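Local coordinates for FrpC operon protein (Neisseria meningitidis, PDB 5EDF) that is an iron-regulated protein of novel fold that binds FrpC and is putatively involved in adhesion, at residues 184-188 / 189-193; 116-120 / 121-125; 21-25 / 26-30. All coordinates share one frame; numbering follows the deposited sequence.

Interaction 1: 184-188 / 189-193; sequences SCING and FTVQY
Ser-184 pairs with Val-191 three times over: Val-191 N reaches Ser-184 O at 2.9 Å, nearly straight at 169°, while Val-191 O takes a weak bond from Ser-184 N and a shorter one, 2.8 Å, from Ser-184 OG. With chi1 at 69° the hydroxyl is tucked between its own backbone N and carbonyl carbon and leans back over the strand onto that oxygen, against Val-191 CB. One water donates to Ser-184 O and accepts from Gln-192 NE2. Cys-185 faces Thr-190 in a non-hydrogen-bonded pair on the other side of the sheet, where its SG forms the disulfide with Cys-108. These residues belong to a beta hairpin with a two-residue loop, a type I' turn from Ile-186 to Phe-189, in the middle of the long antiparallel sheet. Ile-186 bonds Phe-189 in both directions, its N meeting Phe-189 O at 2.8 Å. Its CD1 crosses to Val-191 CG2, 3.9 Å away, on the face covered by helix 205-224. At the turn, Asn-187 OD1 accepts from Gln-220 of that helix, and Gly-188 takes a positive phi (90°), at which a CB would be jammed against Asn-187 O. The Phe-189 ring folds back beside the turn, CD2 meeting Ile-186 O edge-on at 3.3 Å.

Interaction 2: 116-120 / 121-125; sequences ERLLT and YGVKK
The Arg-117 side chain crosses obliquely over the Tyr-121 ring at the C-terminal end of helix 114-120, which closes in a Schellman motif. Gly-122, with phi 91°, donates its N to Leu-119 O at 3.1 Å, and Val-123 N reaches back to Leu-118 O. From CB, placed on the last turn, the arginine chain runs out extended: CG stands anti to the backbone N (chi1 176°), which carries it over one face of the Tyr-121 ring. Arg-117 CG lies 3.8 Å from Tyr-121 CZ, shifted toward the rim that bears the hydroxyl, in a CH-pi contact. CD then passes beside Tyr-121 OH, and NE donates to that oxygen at 3.0 Å. The hydroxyl lies close to the guanidinium plane, and this plane stands almost perpendicular to the ring, 89° apart. The ring face is also met by Arg-117 O, an oxygen that already accepts from Thr-120 OG1 in its carbonyl plane, on a lone pair, at 2.8 Å, and weakly from Tyr-121 N. Beyond the glycine the chain turns toward strand 124-126 at the edge of the large sheet. There Leu-118 CB packs on Val-123 CB, and both side chains rest on Tyr-136 of the adjacent strand. A water donates to Leu-119 O and to Val-123 O, and Leu-119 CD2 comes within 3.5 Å of Val-123 O.

Interaction 3: 21-25 / 26-30; sequences FDFQG and TKMVI
Phe-21 and Phe-23 bond Met-28 and Thr-26 in two antiparallel hydrogen-bonded pairs, with the short strand axes 151° apart, making a beta hairpin with a two-residue loop, a type I' turn from Phe-23 to Thr-26. Phe-21 N meets Met-28 O at 2.8 Å, almost head-on to the carbonyl. Between these pairs, Asp-22 faces Lys-27 on the opposite face of the sheet. The aspartate CG is anti to its own N (chi1 -180°), which swings the carboxylate toward the turn: OD2 takes Gly-25 N at 2.9 Å on its syn side, an Asx motif, while OD1 forms a salt bridge with Lys-27 NZ. The lysine chain, bent at chi2 and chi4, curls over the carboxylate and meets OD1 from above its plane. On the Phe-21 and Phe-23 face, Phe-21 CE2 touches Ile-30 CD1 at 3.9 Å, the two side chains crossing at about a right angle. The selenium of Met-28, a selenomethionine here, lies at the edge of the Phe-23 ring, 5.3 Å from its centroid, in a Met-aromatic contact. This face packs on Ile-61. At the turn, a water donates to Gln-24 O and lies 2.7 Å from Thr-26 OG1.

In the fold
From the N terminus, interaction 3 comes first, closing the hairpin of strands 18-23 and 26-31 in the small mixed sheet. The chain then builds one flank of the large antiparallel sheet before interaction 2 ends helix 114-120 and leads into that sheet's edge strand, 124-126. Interaction 1, last, joins strands 178-186 and 189-193 in the sheet's middle. The three contacts follow in series; none nests in or crosses another. Interactions 1 and 3 touch: Phe-189 CZ packs on Met-28 CE at 3.6 Å, bringing the two hairpins together, and both lie against helix 205-224. Interaction 2 stands apart, its centre 24 Å from that of interaction 1 and 38 Å from that of interaction 3.

Interaction 1: 184-188 / 189-193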
ATOM      1  N   SER A 184       4.572   5.418   5.441  1.00 10.90           N
ATOM      2  CA  SER A 184       5.802   5.825   4.815  1.00 11.66           C
ATOM      3  C   SER A 184       5.749   7.236   4.314  1.00 11.70           C
ATOM      4  O   SER A 184       4.643   7.819   4.170  1.00 11.56           O
ATOM      5  CB  SER A 184       6.148   4.862   3.682  1.00 11.76           C
ATOM      6  OG  SER A 184       5.233   4.988   2.589  1.00 11.89           O
ATOM      7  N   CYS A 185       6.913   7.772   3.996  1.00 14.12           N
ATOM      8  CA  CYS A 185       7.061   9.091   3.387  1.00 15.27           C
ATOM      9  C   CYS A 185       7.998   8.921   2.214  1.00 15.98           C
ATOM     10  O   CYS A 185       9.086   8.378   2.380  1.00 19.71           O
ATOM     11  CB  CYS A 185       7.627  10.096   4.392  1.00 16.59           C
ATOM     12  SG  CYS A 185       6.553  10.203   5.882  1.00 20.41           S
ATOM     13  N   ILE A 186       7.508   9.288   1.026  1.00 18.24           N
ATOM     14  CA  ILE A 186       8.216   9.073  -0.234  1.00 18.75           C
ATOM     15  C   ILE A 186       8.197  10.393  -0.985  1.00 22.40           C
ATOM     16  O   ILE A 186       7.144  10.836  -1.440  1.00 20.14           O
ATOM     17  CB  ILE A 186       7.541   7.967  -1.071  1.00 16.62           C
ATOM     18  CG1 ILE A 186       7.534   6.658  -0.305  1.00 17.08           C
ATOM     19  CG2 ILE A 186       8.229   7.827  -2.454  1.00 20.37           C
ATOM     20  CD1 ILE A 186       6.686   5.544  -0.871  1.00 18.64           C
ATOM     21  N   ASN A 187       9.353  11.016  -1.117  1.00 23.51           N
ATOM     22  CA  ASN A 187       9.498  12.189  -1.989  1.00 28.60           C
ATOM     23  C   ASN A 187       8.502  13.306  -1.652  1.00 25.07           C
ATOM     24  O   ASN A 187       7.966  13.927  -2.558  1.00 24.82           O
ATOM     25  CB  ASN A 187       9.305  11.803  -3.481  1.00 29.33           C
ATOM     26  CG  ASN A 187      10.457  10.984  -4.065  1.00 42.81           C
ATOM     27  OD1 ASN A 187      11.044  10.123  -3.405  1.00 42.16           O
ATOM     28  ND2 ASN A 187      10.756  11.236  -5.341  1.00 48.79           N
ATOM     29  N   GLY A 188       8.245  13.559  -0.369  1.00 24.04           N
ATOM     30  CA  GLY A 188       7.326  14.635   0.052  1.00 22.79           C
ATOM     31  C   GLY A 188       5.871  14.201   0.201  1.00 20.21           C
ATOM     32  O   GLY A 188       5.013  14.986   0.656  1.00 20.02           O
ATOM     33  N   PHE A 189       5.598  12.963  -0.182  1.00 17.35           N
ATOM     34  CA  PHE A 189       4.263  12.388  -0.062  1.00 16.00           C
ATOM     35  C   PHE A 189       4.195  11.473   1.129  1.00 17.71           C
ATOM     36  O   PHE A 189       5.213  10.889   1.531  1.00 19.87           O
ATOM     37  CB  PHE A 189       3.861  11.601  -1.322  1.00 14.74           C
ATOM     38  CG  PHE A 189       3.872  12.440  -2.559  1.00 18.26           C
ATOM     39  CD1 PHE A 189       2.784  13.204  -2.869  1.00 18.63           C
ATOM     40  CD2 PHE A 189       5.008  12.509  -3.389  1.00 20.08           C
ATOM     41  CE1 PHE A 189       2.817  14.064  -4.009  1.00 19.69           C
ATOM     42  CE2 PHE A 189       5.039  13.311  -4.528  1.00 20.63           C
ATOM     43  CZ  PHE A 189       3.947  14.098  -4.819  1.00 19.59           C
ATOM     44  N   THR A 190       3.033  11.348   1.733  1.00 12.75           N
ATOM     45  CA  THR A 190       2.792  10.268   2.673  1.00 13.51           C
ATOM     46  C   THR A 190       2.052   9.161   1.945  1.00 11.61           C
ATOM     47  O   THR A 190       1.176   9.429   1.115  1.00 12.03           O
ATOM     48  CB  THR A 190       2.008  10.713   3.902  1.00 13.52           C
ATOM     49  OG1 THR A 190       0.714  11.186   3.513  1.00 14.59           O
ATOM     50  CG2 THR A 190       2.744  11.827   4.657  1.00 15.95           C
ATOM     51  N   VAL A 191       2.464   7.923   2.219  1.00 10.49           N
ATOM     52  CA  VAL A 191       1.948   6.757   1.514  1.00 10.05           C
ATOM     53  C   VAL A 191       1.615   5.730   2.581  1.00 11.32           C
ATOM     54  O   VAL A 191       2.514   5.261   3.305  1.00 10.37           O
ATOM     55  CB  VAL A 191       2.977   6.264   0.507  1.00  9.21           C
ATOM     56  CG1 VAL A 191       2.484   5.041  -0.194  1.00 11.43           C
ATOM     57  CG2 VAL A 191       3.289   7.399  -0.494  1.00 11.72           C
ATOM     58  N   GLN A 192       0.333   5.434   2.745  1.00  9.61           N
ATOM     59  CA  GLN A 192      -0.165   4.644   3.871  1.00  9.58           C
ATOM     60  C   GLN A 192      -1.064   3.565   3.324  1.00  9.51           C
ATOM     61  O   GLN A 192      -1.969   3.836   2.517  1.00 10.27           O
ATOM     62  CB  GLN A 192      -0.905   5.536   4.850  1.00 11.48           C
ATOM     63  CG  GLN A 192      -0.028   6.622   5.457  1.00 11.69           C
ATOM     64  CD  GLN A 192      -0.734   7.624   6.317  1.00 14.80           C
ATOM     65  OE1 GLN A 192      -1.926   7.545   6.546  1.00 16.54           O
ATOM     66  NE2 GLN A 192       0.030   8.614   6.780  1.00 16.92           N
ATOM     67  N   TYR A 193      -0.875   2.329   3.786  1.00  9.49           N
ATOM     68  CA  TYR A 193      -1.626   1.224   3.215  1.00  9.05           C
ATOM     69  C   TYR A 193      -1.592   0.003   4.111  1.00  9.01           C
ATOM     70  O   TYR A 193      -0.707  -0.145   4.941  1.00  9.53           O
ATOM     71  CB  TYR A 193      -1.083   0.904   1.825  1.00  9.53           C
ATOM     72  CG  TYR A 193       0.370   0.506   1.718  1.00  8.91           C
ATOM     73  CD1 TYR A 193       0.738  -0.825   1.642  1.00 10.65           C
ATOM     74  CD2 TYR A 193       1.376   1.459   1.659  1.00  9.24           C
ATOM     75  CE1 TYR A 193       2.074  -1.196   1.533  1.00 11.79           C
ATOM     76  CE2 TYR A 193       2.703   1.107   1.538  1.00 10.12           C
ATOM     77  CZ  TYR A 193       3.058  -0.223   1.486  1.00 10.39           C
ATOM     78  OH  TYR A 193       4.358  -0.662   1.346  1.00 11.59           O
TER
HETATM   79  O   HOH W   1       3.044   8.466   6.501  1.00 17.54           O

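Interaction 2: 116-120 / 121-125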
ATOM      1  N   GLU A 116      13.641   3.585  19.553  1.00 20.36           N
ATOM      2  CA  GLU A 116      13.944   3.882  20.965  1.00 21.51           C
ATOM      3  C   GLU A 116      12.696   3.735  21.818  1.00 20.65           C
ATOM      4  O   GLU A 116      12.742   3.188  22.919  1.00 20.32           O
ATOM      5  CB  GLU A 116      14.510   5.302  21.093  1.00 29.44           C
ATOM      6  CG  GLU A 116      15.881   5.461  20.462  1.00 37.48           C
ATOM      7  CD  GLU A 116      16.286   6.902  20.246  1.00 47.53           C
ATOM      8  OE1 GLU A 116      16.154   7.713  21.194  1.00 46.96           O
ATOM      9  OE2 GLU A 116      16.752   7.214  19.124  1.00 48.98           O
ATOM     10  N   ARG A 117      11.569   4.221  21.301  1.00 19.10           N
ATOM     11  CA  ARG A 117      10.317   4.149  22.028  1.00 20.21           C
ATOM     12  C   ARG A 117       9.954   2.679  22.198  1.00 17.14           C
ATOM     13  O   ARG A 117       9.583   2.221  23.286  1.00 18.36           O
ATOM     14  CB  ARG A 117       9.217   4.898  21.284  1.00 21.35           C
ATOM     15  CG  ARG A 117       7.804   4.838  21.888  1.00 31.04           C
ATOM     16  CD  ARG A 117       6.785   5.561  20.965  1.00 35.95           C
ATOM     17  NE  ARG A 117       5.385   5.271  21.306  1.00 39.99           N
ATOM     18  CZ  ARG A 117       4.329   5.518  20.525  1.00 46.76           C
ATOM     19  NH1 ARG A 117       4.478   6.073  19.322  1.00 48.66           N
ATOM     20  NH2 ARG A 117       3.105   5.197  20.943  1.00 43.35           N
ATOM     21  N   LEU A 118      10.055   1.911  21.124  1.00 16.43           N
ATOM     22  CA  LEU A 118       9.744   0.484  21.196  1.00 15.51           C
ATOM     23  C   LEU A 118      10.584  -0.206  22.270  1.00 15.92           C
ATOM     24  O   LEU A 118      10.051  -0.996  23.033  1.00 15.72           O
ATOM     25  CB  LEU A 118       9.977  -0.196  19.852  1.00 13.81           C
ATOM     26  CG  LEU A 118       9.017   0.127  18.738  1.00 14.85           C
ATOM     27  CD1 LEU A 118       9.395  -0.550  17.434  1.00 15.25           C
ATOM     28  CD2 LEU A 118       7.576  -0.264  19.120  1.00 17.03           C
ATOM     29  N   LEU A 119      11.882   0.080  22.335  1.00 15.26           N
ATOM     30  CA  LEU A 119      12.708  -0.519  23.349  1.00 16.74           C
ATOM     31  C   LEU A 119      12.227  -0.175  24.764  1.00 17.57           C
ATOM     32  O   LEU A 119      12.224  -1.051  25.639  1.00 17.94           O
ATOM     33  CB  LEU A 119      14.153  -0.128  23.116  1.00 18.00           C
ATOM     34  CG  LEU A 119      14.774  -0.635  21.820  1.00 19.79           C
ATOM     35  CD1 LEU A 119      16.112   0.049  21.565  1.00 29.21           C
ATOM     36  CD2 LEU A 119      14.933  -2.140  21.828  1.00 24.62           C
ATOM     37  N   THR A 120      11.808   1.077  24.974  1.00 17.85           N
ATOM     38  CA  THR A 120      11.332   1.488  26.306  1.00 17.48           C
ATOM     39  C   THR A 120      10.063   0.717  26.688  1.00 17.71           C
ATOM     40  O   THR A 120       9.793   0.522  27.866  1.00 20.68           O
ATOM     41  CB  THR A 120      11.106   3.017  26.466  1.00 24.24           C
ATOM     42  OG1 THR A 120       9.968   3.466  25.716  1.00 24.11           O
ATOM     43  CG2 THR A 120      12.325   3.824  26.052  1.00 23.41           C
ATOM     44  N   TYR A 121       9.328   0.247  25.692  1.00 16.25           N
ATOM     45  CA  TYR A 121       8.092  -0.477  25.895  1.00 15.23           C
ATOM     46  C   TYR A 121       8.294  -1.973  26.114  1.00 16.06           C
ATOM     47  O   TYR A 121       7.327  -2.668  26.420  1.00 19.39           O
ATOM     48  CB  TYR A 121       7.150  -0.278  24.698  1.00 17.57           C
ATOM     49  CG  TYR A 121       6.483   1.051  24.552  1.00 20.22           C
ATOM     50  CD1 TYR A 121       6.728   2.101  25.439  1.00 17.94           C
ATOM     51  CD2 TYR A 121       5.569   1.266  23.516  1.00 22.09           C
ATOM     52  CE1 TYR A 121       6.083   3.323  25.303  1.00 25.29           C
ATOM     53  CE2 TYR A 121       4.932   2.456  23.378  1.00 23.71           C
ATOM     54  CZ  TYR A 121       5.181   3.491  24.272  1.00 27.47           C
ATOM     55  OH  TYR A 121       4.518   4.692  24.100  1.00 27.44           O
ATOM     56  N   GLY A 122       9.530  -2.484  25.994  1.00 14.92           N
ATOM     57  CA  GLY A 122       9.767  -3.916  26.133  1.00 14.81           C
ATOM     58  C   GLY A 122       9.688  -4.702  24.846  1.00 15.59           C
ATOM     59  O   GLY A 122       9.689  -5.931  24.883  1.00 17.80           O
ATOM     60  N   VAL A 123       9.659  -4.009  23.715  1.00 14.65           N
ATOM     61  CA  VAL A 123       9.753  -4.636  22.392  1.00 16.23           C
ATOM     62  C   VAL A 123      11.243  -4.767  22.111  1.00 20.04           C
ATOM     63  O   VAL A 123      12.056  -3.935  22.557  1.00 23.43           O
ATOM     64  CB  VAL A 123       9.058  -3.774  21.368  1.00 15.10           C
ATOM     65  CG1 VAL A 123       9.170  -4.355  19.960  1.00 16.11           C
ATOM     66  CG2 VAL A 123       7.575  -3.604  21.773  1.00 14.23           C
ATOM     67  N   LYS A 124      11.645  -5.871  21.491  1.00 15.56           N
ATOM     68  CA  LYS A 124      13.075  -6.167  21.392  1.00 16.74           C
ATOM     69  C   LYS A 124      13.632  -6.055  19.976  1.00 14.53           C
ATOM     70  O   LYS A 124      12.955  -6.413  19.023  1.00 16.22           O
ATOM     71  CB  LYS A 124      13.334  -7.563  21.908  1.00 16.92           C
ATOM     72  CG  LYS A 124      12.874  -7.821  23.305  1.00 17.64           C
ATOM     73  CD  LYS A 124      13.521  -6.876  24.340  1.00 19.35           C
ATOM     74  CE  LYS A 124      12.994  -7.116  25.732  1.00 18.31           C
ATOM     75  NZ  LYS A 124      13.349  -8.481  26.232  1.00 17.69           N
ATOM     76  N   LYS A 125      14.834  -5.525  19.839  1.00 15.85           N
ATOM     77  CA  LYS A 125      15.495  -5.470  18.542  1.00 14.54           C
ATOM     78  C   LYS A 125      15.932  -6.869  18.146  1.00 16.30           C
ATOM     79  O   LYS A 125      16.340  -7.687  19.001  1.00 17.67           O
ATOM     80  CB  LYS A 125      16.681  -4.514  18.619  1.00 18.08           C
ATOM     81  CG  LYS A 125      17.096  -3.928  17.320  1.00 24.00           C
ATOM     82  CD  LYS A 125      17.926  -2.677  17.541  1.00 25.58           C
ATOM     83  CE  LYS A 125      18.262  -2.004  16.255  1.00 27.23           C
ATOM     84  NZ  LYS A 125      19.063  -2.902  15.375  1.00 26.85           N
TER
HETATM   85  O   HOH W   2      13.145  -3.580  25.383  1.00 20.56           O

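Interaction 3: 21-25 / 26-30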
ATOM      1  N   PHE A  21      -3.145  14.546 -11.624  1.00 14.66           N
ATOM      2  CA  PHE A  21      -3.626  15.038 -10.349  1.00 14.49           C
ATOM      3  C   PHE A  21      -2.715  16.160  -9.884  1.00 15.70           C
ATOM      4  O   PHE A  21      -1.583  16.220 -10.271  1.00 15.92           O
ATOM      5  CB  PHE A  21      -3.593  13.926  -9.336  1.00 13.25           C
ATOM      6  CG  PHE A  21      -4.558  12.809  -9.628  1.00 13.00           C
ATOM      7  CD1 PHE A  21      -5.851  12.847  -9.148  1.00 17.32           C
ATOM      8  CD2 PHE A  21      -4.165  11.713 -10.380  1.00 14.12           C
ATOM      9  CE1 PHE A  21      -6.754  11.812  -9.394  1.00 18.27           C
ATOM     10  CE2 PHE A  21      -5.046  10.672 -10.605  1.00 16.27           C
ATOM     11  CZ  PHE A  21      -6.346  10.737 -10.132  1.00 15.84           C
ATOM     12  N   ASP A  22      -3.270  17.055  -9.076  1.00 15.91           N
ATOM     13  CA  ASP A  22      -2.529  18.190  -8.544  1.00 16.64           C
ATOM     14  C   ASP A  22      -2.767  18.319  -7.055  1.00 16.86           C
ATOM     15  O   ASP A  22      -3.905  18.407  -6.631  1.00 16.74           O
ATOM     16  CB  ASP A  22      -2.921  19.507  -9.244  1.00 19.26           C
ATOM     17  CG  ASP A  22      -2.172  20.670  -8.711  1.00 25.57           C
ATOM     18  OD1 ASP A  22      -1.000  20.845  -9.102  1.00 30.21           O
ATOM     19  OD2 ASP A  22      -2.749  21.388  -7.878  1.00 29.95           O
ATOM     20  N   PHE A  23      -1.684  18.238  -6.278  1.00 15.02           N
ATOM     21  CA  PHE A  23      -1.699  18.507  -4.849  1.00 16.46           C
ATOM     22  C   PHE A  23      -1.135  19.897  -4.604  1.00 16.68           C
ATOM     23  O   PHE A  23       0.071  20.052  -4.532  1.00 15.94           O
ATOM     24  CB  PHE A  23      -0.793  17.524  -4.089  1.00 16.75           C
ATOM     25  CG  PHE A  23      -1.205  16.068  -4.144  1.00 15.58           C
ATOM     26  CD1 PHE A  23      -2.038  15.509  -3.165  1.00 15.88           C
ATOM     27  CD2 PHE A  23      -0.612  15.230  -5.056  1.00 18.70           C
ATOM     28  CE1 PHE A  23      -2.336  14.138  -3.184  1.00 16.19           C
ATOM     29  CE2 PHE A  23      -0.899  13.845  -5.060  1.00 20.53           C
ATOM     30  CZ  PHE A  23      -1.760  13.333  -4.103  1.00 18.02           C
ATOM     31  N   GLN A  24      -2.015  20.879  -4.521  1.00 17.58           N
ATOM     32  CA  GLN A  24      -1.600  22.269  -4.315  1.00 18.23           C
ATOM     33  C   GLN A  24      -0.375  22.639  -5.149  1.00 17.36           C
ATOM     34  O   GLN A  24       0.582  23.227  -4.630  1.00 21.38           O
ATOM     35  CB  GLN A  24      -1.379  22.562  -2.833  1.00 21.11           C
ATOM     36  CG  GLN A  24      -2.522  22.143  -1.932  1.00 29.90           C
ATOM     37  CD  GLN A  24      -3.751  23.027  -2.035  1.00 37.87           C
ATOM     38  OE1 GLN A  24      -3.694  24.162  -2.521  1.00 37.55           O
ATOM     39  NE2 GLN A  24      -4.879  22.502  -1.571  1.00 44.35           N
ATOM     40  N   GLY A  25      -0.416  22.334  -6.443  1.00 18.94           N
ATOM     41  CA  GLY A  25       0.664  22.676  -7.346  1.00 22.87           C
ATOM     42  C   GLY A  25       1.586  21.540  -7.758  1.00 21.29           C
ATOM     43  O   GLY A  25       2.239  21.612  -8.784  1.00 22.66           O
ATOM     44  N   THR A  26       1.641  20.467  -6.952  1.00 17.77           N
ATOM     45  CA  THR A  26       2.524  19.356  -7.235  1.00 17.68           C
ATOM     46  C   THR A  26       1.761  18.292  -8.054  1.00 15.39           C
ATOM     47  O   THR A  26       0.735  17.776  -7.605  1.00 15.75           O
ATOM     48  CB  THR A  26       2.995  18.728  -5.934  1.00 15.61           C
ATOM     49  OG1 THR A  26       3.776  19.703  -5.197  1.00 17.17           O
ATOM     50  CG2 THR A  26       3.861  17.531  -6.216  1.00 16.25           C
ATOM     51  N   LYS A  27       2.237  18.031  -9.257  1.00 16.51           N
ATOM     52  CA  LYS A  27       1.570  17.108 -10.170  1.00 16.50           C
ATOM     53  C   LYS A  27       1.964  15.640  -9.946  1.00 15.58           C
ATOM     54  O   LYS A  27       3.117  15.315  -9.549  1.00 18.10           O
ATOM     55  CB  LYS A  27       1.840  17.472 -11.634  1.00 20.55           C
ATOM     56  CG  LYS A  27       1.428  18.886 -12.023  1.00 29.62           C
ATOM     57  CD  LYS A  27      -0.075  19.065 -12.006  1.00 33.66           C
ATOM     58  CE  LYS A  27      -0.470  20.410 -12.589  1.00 38.13           C
ATOM     59  NZ  LYS A  27      -0.023  21.534 -11.729  1.00 38.11           N
HETATM   60  N   MSE A  28       1.011  14.748 -10.208  1.00 15.15           N
HETATM   61  CA  MSE A  28       1.255  13.338 -10.222  1.00 15.22           C
HETATM   62  C   MSE A  28       0.515  12.801 -11.415  1.00 14.74           C
HETATM   63  O   MSE A  28      -0.668  13.142 -11.607  1.00 16.31           O
HETATM   64  CB  MSE A  28       0.680  12.711  -8.971  1.00 19.67           C
HETATM   65  CG  MSE A  28       1.142  11.342  -8.707  1.00 24.56           C
HETATM   66 SE   MSE A  28       0.936  10.775  -6.832  1.00 20.79          SE
HETATM   67  CE  MSE A  28       2.746  10.954  -6.128  1.00 20.56           C
ATOM     68  N   VAL A  29       1.166  11.969 -12.209  1.00 13.10           N
ATOM     69  CA  VAL A  29       0.579  11.443 -13.449  1.00 13.82           C
ATOM     70  C   VAL A  29       0.515   9.921 -13.302  1.00 13.34           C
ATOM     71  O   VAL A  29       1.554   9.285 -13.171  1.00 14.47           O
ATOM     72  CB  VAL A  29       1.380  11.848 -14.700  1.00 14.83           C
ATOM     73  CG1 VAL A  29       0.781  11.205 -15.944  1.00 17.89           C
ATOM     74  CG2 VAL A  29       1.375  13.359 -14.827  1.00 18.47           C
ATOM     75  N   ILE A  30      -0.696   9.354 -13.249  1.00 12.52           N
ATOM     76  CA  ILE A  30      -0.902   7.966 -12.838  1.00 12.47           C
ATOM     77  C   ILE A  30      -1.479   7.163 -13.980  1.00 12.10           C
ATOM     78  O   ILE A  30      -2.538   7.523 -14.498  1.00 12.08           O
ATOM     79  CB  ILE A  30      -1.845   7.905 -11.628  1.00 11.24           C
ATOM     80  CG1 ILE A  30      -1.258   8.743 -10.488  1.00 14.60           C
ATOM     81  CG2 ILE A  30      -2.066   6.432 -11.171  1.00 11.65           C
ATOM     82  CD1 ILE A  30      -1.998   8.633  -9.165  1.00 14.05           C
TER
HETATM   83  O   HOH W   3       2.868  21.943  -3.962  1.00 18.68           O